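Local atomic coordinates of putative polyprenyl synthetase (Streptomyces coelicolor, PDB entry 3NF2), a protein that probably makes isoprenoid diphosphates by magnesium-dependent prenyl transfer, as a member of the FPP/GGPP synthase family of chain-elongating prenyltransferases. Residues R11-V24 / P73-L85. Numbering follows the deposited sequence. Where two conformers were deposited one is given.
Sequences RGRTLATPVLRAAV and PEVGVPGAVAVEL
Helix 11-24 crosses helix 77-85 at -69°, their axes 9.0 Å apart at closest approach, and L20 and V81 bring the two backbones nearest. It is a helix-on-helix contact in the all-helical isoprenoid synthase fold, where the N-terminal helix 5-25 lies across helix 77-98, and apolar side chains carry most of it. A16 suits the crossing because its lone methyl fits against that of A80, CB to CB 4.1 Å. Beta-branched valines fill the flank, CG1 of V19 lying 3.8 Å from CG2 of V81 while its other methyl reaches V77. L20, its CG anti to the backbone N (chi1 173°), sends CD1 against E84 CB at 3.6 Å and on to CD2 of L85. The carboxylate of E84 turns away to a salt bridge with R58, so only its aliphatic base joins the apolar layer. At the other end P73, in the short 3-10 turn, sets CB over one face of the R11 guanidinium, offset toward its rim, the side chains crossing at about a right angle. CG of P73 lies 3.5 Å from NH2 of R11, which also forms a salt bridge with E67. A leucine in place of R11 would probably leave E67 without this charged mate and P73 without the guanidinium beside it. L15 spans turn and helix, CD1 4.1 Å from P73 CB and its own CB 3.8 Å from CG2 of V77.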
loop_
_atom_site.group_PDB
_atom_site.type_symbol
_atom_site.label_atom_id
_atom_site.label_comp_id
_atom_site.label_asym_id
_atom_site.label_seq_id
_atom_site.Cartn_x
_atom_site.Cartn_y
_atom_site.Cartn_z
ATOM N N ARG A 11 -18.785 19.098 -12.204
ATOM C CA ARG A 11 -18.656 19.632 -10.848
ATOM C C ARG A 11 -17.644 18.858 -9.996
ATOM O O ARG A 11 -16.825 19.466 -9.308
ATOM C CB ARG A 11 -20.027 19.635 -10.165
ATOM C CG ARG A 11 -20.098 20.324 -8.823
ATOM C CD ARG A 11 -21.136 19.632 -7.967
ATOM N NE ARG A 11 -21.816 20.559 -7.072
ATOM C CZ ARG A 11 -22.723 20.203 -6.166
ATOM N NH1 ARG A 11 -23.064 18.927 -6.018
ATOM N NH2 ARG A 11 -23.290 21.130 -5.404
ATOM N N GLY A 12 -17.701 17.527 -10.063
ATOM C CA GLY A 12 -16.795 16.660 -9.309
ATOM C C GLY A 12 -15.367 16.667 -9.829
ATOM O O GLY A 12 -14.417 16.666 -9.040
ATOM N N ARG A 13 -15.228 16.676 -11.158
ATOM C CA ARG A 13 -13.917 16.672 -11.809
ATOM C C ARG A 13 -13.153 17.971 -11.547
ATOM O O ARG A 13 -11.984 17.934 -11.149
ATOM C CB ARG A 13 -14.058 16.392 -13.316
ATOM C CG ARG A 13 -12.828 16.727 -14.160
ATOM C CD ARG A 13 -12.738 15.882 -15.429
ATOM N NE ARG A 13 -14.039 15.406 -15.890
ATOM C CZ ARG A 13 -14.321 14.129 -16.127
ATOM N NH1 ARG A 13 -13.389 13.201 -15.957
ATOM N NH2 ARG A 13 -15.533 13.779 -16.538
ATOM N N THR A 14 -13.821 19.108 -11.746
ATOM C CA THR A 14 -13.203 20.426 -11.572
ATOM C C THR A 14 -12.877 20.753 -10.119
ATOM O O THR A 14 -11.939 21.498 -9.855
ATOM C CB THR A 14 -14.058 21.560 -12.174
ATOM O OG1 THR A 14 -15.336 21.597 -11.527
ATOM C CG2 THR A 14 -14.239 21.364 -13.685
ATOM N N LEU A 15 -13.641 20.207 -9.177
ATOM C CA LEU A 15 -13.323 20.413 -7.766
ATOM C C LEU A 15 -12.148 19.552 -7.286
ATOM O O LEU A 15 -11.276 20.038 -6.557
ATOM C CB LEU A 15 -14.550 20.192 -6.881
ATOM C CG LEU A 15 -15.614 21.302 -6.902
ATOM C CD1 LEU A 15 -16.735 20.974 -5.931
ATOM C CD2 LEU A 15 -15.034 22.701 -6.614
ATOM N N ALA A 16 -12.115 18.288 -7.713
ATOM C CA ALA A 16 -11.150 17.325 -7.173
ATOM C C ALA A 16 -9.810 17.273 -7.906
ATOM O O ALA A 16 -8.774 17.180 -7.252
ATOM C CB ALA A 16 -11.769 15.927 -7.070
ATOM N N THR A 17 -9.827 17.316 -9.243
ATOM C CA THR A 17 -8.586 17.250 -10.049
ATOM C C THR A 17 -7.426 18.200 -9.641
ATOM O O THR A 17 -6.303 17.723 -9.454
ATOM C CB THR A 17 -8.848 17.310 -11.600
ATOM O OG1 THR A 17 -9.855 16.354 -11.963
ATOM C CG2 THR A 17 -7.572 17.017 -12.385
ATOM N N PRO A 18 -7.683 19.524 -9.481
ATOM C CA PRO A 18 -6.568 20.404 -9.070
ATOM C C PRO A 18 -6.016 20.125 -7.667
ATOM O O PRO A 18 -4.824 20.317 -7.441
ATOM C CB PRO A 18 -7.185 21.816 -9.111
ATOM C CG PRO A 18 -8.391 21.689 -9.973
ATOM C CD PRO A 18 -8.913 20.306 -9.704
ATOM N N VAL A 19 -6.871 19.683 -6.745
ATOM C CA VAL A 19 -6.425 19.326 -5.390
ATOM C C VAL A 19 -5.568 18.049 -5.413
ATOM O O VAL A 19 -4.527 17.973 -4.749
ATOM C CB VAL A 19 -7.622 19.202 -4.410
ATOM C CG1 VAL A 19 -7.169 18.755 -3.024
ATOM C CG2 VAL A 19 -8.352 20.536 -4.302
ATOM N N LEU A 20 -5.994 17.069 -6.207
ATOM C CA LEU A 20 -5.243 15.826 -6.376
ATOM C C LEU A 20 -3.922 16.054 -7.118
ATOM O O LEU A 20 -2.877 15.536 -6.691
ATOM C CB LEU A 20 -6.097 14.759 -7.075
ATOM C CG LEU A 20 -5.430 13.434 -7.498
ATOM C CD1 LEU A 20 -6.361 12.290 -7.258
ATOM C CD2 LEU A 20 -5.044 13.442 -8.970
ATOM N N ARG A 21 -3.973 16.816 -8.216
ATOM C CA ARG A 21 -2.761 17.157 -8.986
ATOM C C ARG A 21 -1.703 17.860 -8.119
ATOM O O ARG A 21 -0.525 17.491 -8.167
ATOM C CB ARG A 21 -3.108 17.968 -10.246
ATOM C CG ARG A 21 -1.990 18.850 -10.791
ATOM C CD ARG A 21 -1.318 18.297 -12.040
ATOM N NE ARG A 21 -2.072 18.581 -13.262
ATOM C CZ ARG A 21 -1.534 18.695 -14.476
ATOM N NH1 ARG A 21 -2.311 18.950 -15.520
ATOM N NH2 ARG A 21 -0.221 18.573 -14.653
ATOM N N ALA A 22 -2.136 18.823 -7.299
ATOM C CA ALA A 22 -1.238 19.531 -6.378
ATOM C C ALA A 22 -0.649 18.624 -5.300
ATOM O O ALA A 22 0.492 18.823 -4.887
ATOM C CB ALA A 22 -1.926 20.736 -5.739
ATOM N N ALA A 23 -1.413 17.631 -4.849
ATOM C CA ALA A 23 -0.904 16.714 -3.824
ATOM C C ALA A 23 0.084 15.734 -4.433
ATOM O O ALA A 23 1.057 15.352 -3.803
ATOM C CB ALA A 23 -2.043 15.985 -3.130
ATOM N N VAL A 24 -0.163 15.357 -5.681
ATOM C CA VAL A 24 0.705 14.429 -6.412
ATOM C C VAL A 24 2.057 15.059 -6.803
ATOM O O VAL A 24 3.114 14.420 -6.695
ATOM C CB VAL A 24 -0.051 13.856 -7.633
ATOM C CG1 VAL A 24 0.899 13.432 -8.762
ATOM C CG2 VAL A 24 -0.968 12.712 -7.191
ATOM N N PRO A 73 -20.415 21.447 -1.058
ATOM C CA PRO A 73 -19.735 20.405 -1.844
ATOM C C PRO A 73 -18.251 20.242 -1.487
ATOM O O PRO A 73 -17.769 19.109 -1.347
ATOM C CB PRO A 73 -19.889 20.891 -3.297
ATOM C CG PRO A 73 -20.725 22.162 -3.237
ATOM C CD PRO A 73 -21.357 22.217 -1.888
ATOM N N GLU A 74 -17.568 21.370 -1.286
ATOM C CA GLU A 74 -16.136 21.418 -0.977
ATOM C C GLU A 74 -15.705 20.608 0.247
ATOM O O GLU A 74 -14.558 20.167 0.307
ATOM C CB GLU A 74 -15.622 22.871 -0.887
ATOM C CG GLU A 74 -16.703 23.966 -0.871
ATOM C CD GLU A 74 -17.143 24.402 -2.274
ATOM O OE1 GLU A 74 -16.268 24.657 -3.135
ATOM O OE2 GLU A 74 -18.369 24.501 -2.508
ATOM N N VAL A 75 -16.627 20.401 1.196
ATOM C CA VAL A 75 -16.390 19.585 2.401
ATOM C C VAL A 75 -16.065 18.120 2.039
ATOM O O VAL A 75 -15.259 17.460 2.710
ATOM C CB VAL A 75 -17.601 19.679 3.384
ATOM C CG1 VAL A 75 -17.492 18.693 4.569
ATOM C CG2 VAL A 75 -17.755 21.106 3.894
ATOM N N GLY A 76 -16.667 17.635 0.956
ATOM C CA GLY A 76 -16.425 16.282 0.481
ATOM C C GLY A 76 -15.243 16.136 -0.467
ATOM O O GLY A 76 -14.930 15.021 -0.891
ATOM N N VAL A 77 -14.588 17.248 -0.803
ATOM C CA VAL A 77 -13.424 17.219 -1.705
ATOM C C VAL A 77 -12.227 16.389 -1.185
ATOM O O VAL A 77 -11.654 15.630 -1.964
ATOM C CB VAL A 77 -13.035 18.634 -2.263
ATOM C CG1 VAL A 77 -11.596 18.671 -2.818
ATOM C CG2 VAL A 77 -14.003 19.031 -3.352
ATOM N N PRO A 78 -11.879 16.495 0.121
ATOM C CA PRO A 78 -10.890 15.552 0.663
ATOM C C PRO A 78 -11.283 14.094 0.439
ATOM O O PRO A 78 -10.425 13.261 0.109
ATOM C CB PRO A 78 -10.898 15.863 2.160
ATOM C CG PRO A 78 -11.256 17.295 2.238
ATOM C CD PRO A 78 -12.182 17.570 1.092
ATOM N N GLY A 79 -12.575 13.813 0.600
ATOM C CA GLY A 79 -13.137 12.483 0.393
ATOM C C GLY A 79 -13.019 12.016 -1.040
ATOM O O GLY A 79 -12.680 10.871 -1.281
ATOM N N ALA A 80 -13.280 12.909 -1.990
ATOM C CA ALA A 80 -13.176 12.593 -3.419
ATOM C C ALA A 80 -11.743 12.367 -3.861
ATOM O O ALA A 80 -11.491 11.555 -4.753
ATOM C CB ALA A 80 -13.782 13.709 -4.253
ATOM N N VAL A 81 -10.822 13.116 -3.254
ATOM C CA VAL A 81 -9.401 13.044 -3.576
ATOM C C VAL A 81 -8.838 11.714 -3.051
ATOM O O VAL A 81 -8.179 10.976 -3.784
ATOM C CB VAL A 81 -8.633 14.306 -3.044
ATOM C CG1 VAL A 81 -7.117 14.109 -3.047
ATOM C CG2 VAL A 81 -8.983 15.525 -3.877
ATOM N N ALA A 82 -9.161 11.393 -1.806
ATOM C CA ALA A 82 -8.739 10.143 -1.190
ATOM C C ALA A 82 -9.237 8.907 -1.959
ATOM O O ALA A 82 -8.476 7.945 -2.146
ATOM C CB ALA A 82 -9.193 10.096 0.256
ATOM N N VAL A 83 -10.499 8.952 -2.405
ATOM C CA VAL A 83 -11.105 7.880 -3.198
ATOM C C VAL A 83 -10.381 7.705 -4.541
ATOM O O VAL A 83 -10.096 6.577 -4.965
ATOM C CB VAL A 83 -12.630 8.115 -3.418
ATOM C CG1 VAL A 83 -13.162 7.264 -4.550
ATOM C CG2 VAL A 83 -13.413 7.773 -2.161
ATOM N N GLU A 84 -10.059 8.821 -5.188
ATOM C CA GLU A 84 -9.356 8.782 -6.459
ATOM C C GLU A 84 -7.937 8.252 -6.319
ATOM O O GLU A 84 -7.435 7.559 -7.207
ATOM C CB GLU A 84 -9.321 10.168 -7.087
ATOM C CG GLU A 84 -10.640 10.617 -7.694
ATOM C CD GLU A 84 -11.330 9.520 -8.477
ATOM O OE1 GLU A 84 -12.275 8.917 -7.925
ATOM O OE2 GLU A 84 -10.920 9.259 -9.631
ATOM N N LEU A 85 -7.299 8.595 -5.200
ATOM C CA LEU A 85 -5.940 8.170 -4.910
ATOM C C LEU A 85 -5.860 6.664 -4.681
ATOM O O LEU A 85 -4.997 5.997 -5.261
ATOM C CB LEU A 85 -5.368 8.947 -3.718
ATOM C CG LEU A 85 -4.924 10.383 -4.016
ATOM C CD1 LEU A 85 -4.662 11.162 -2.722
ATOM C CD2 LEU A 85 -3.704 10.436 -4.938
#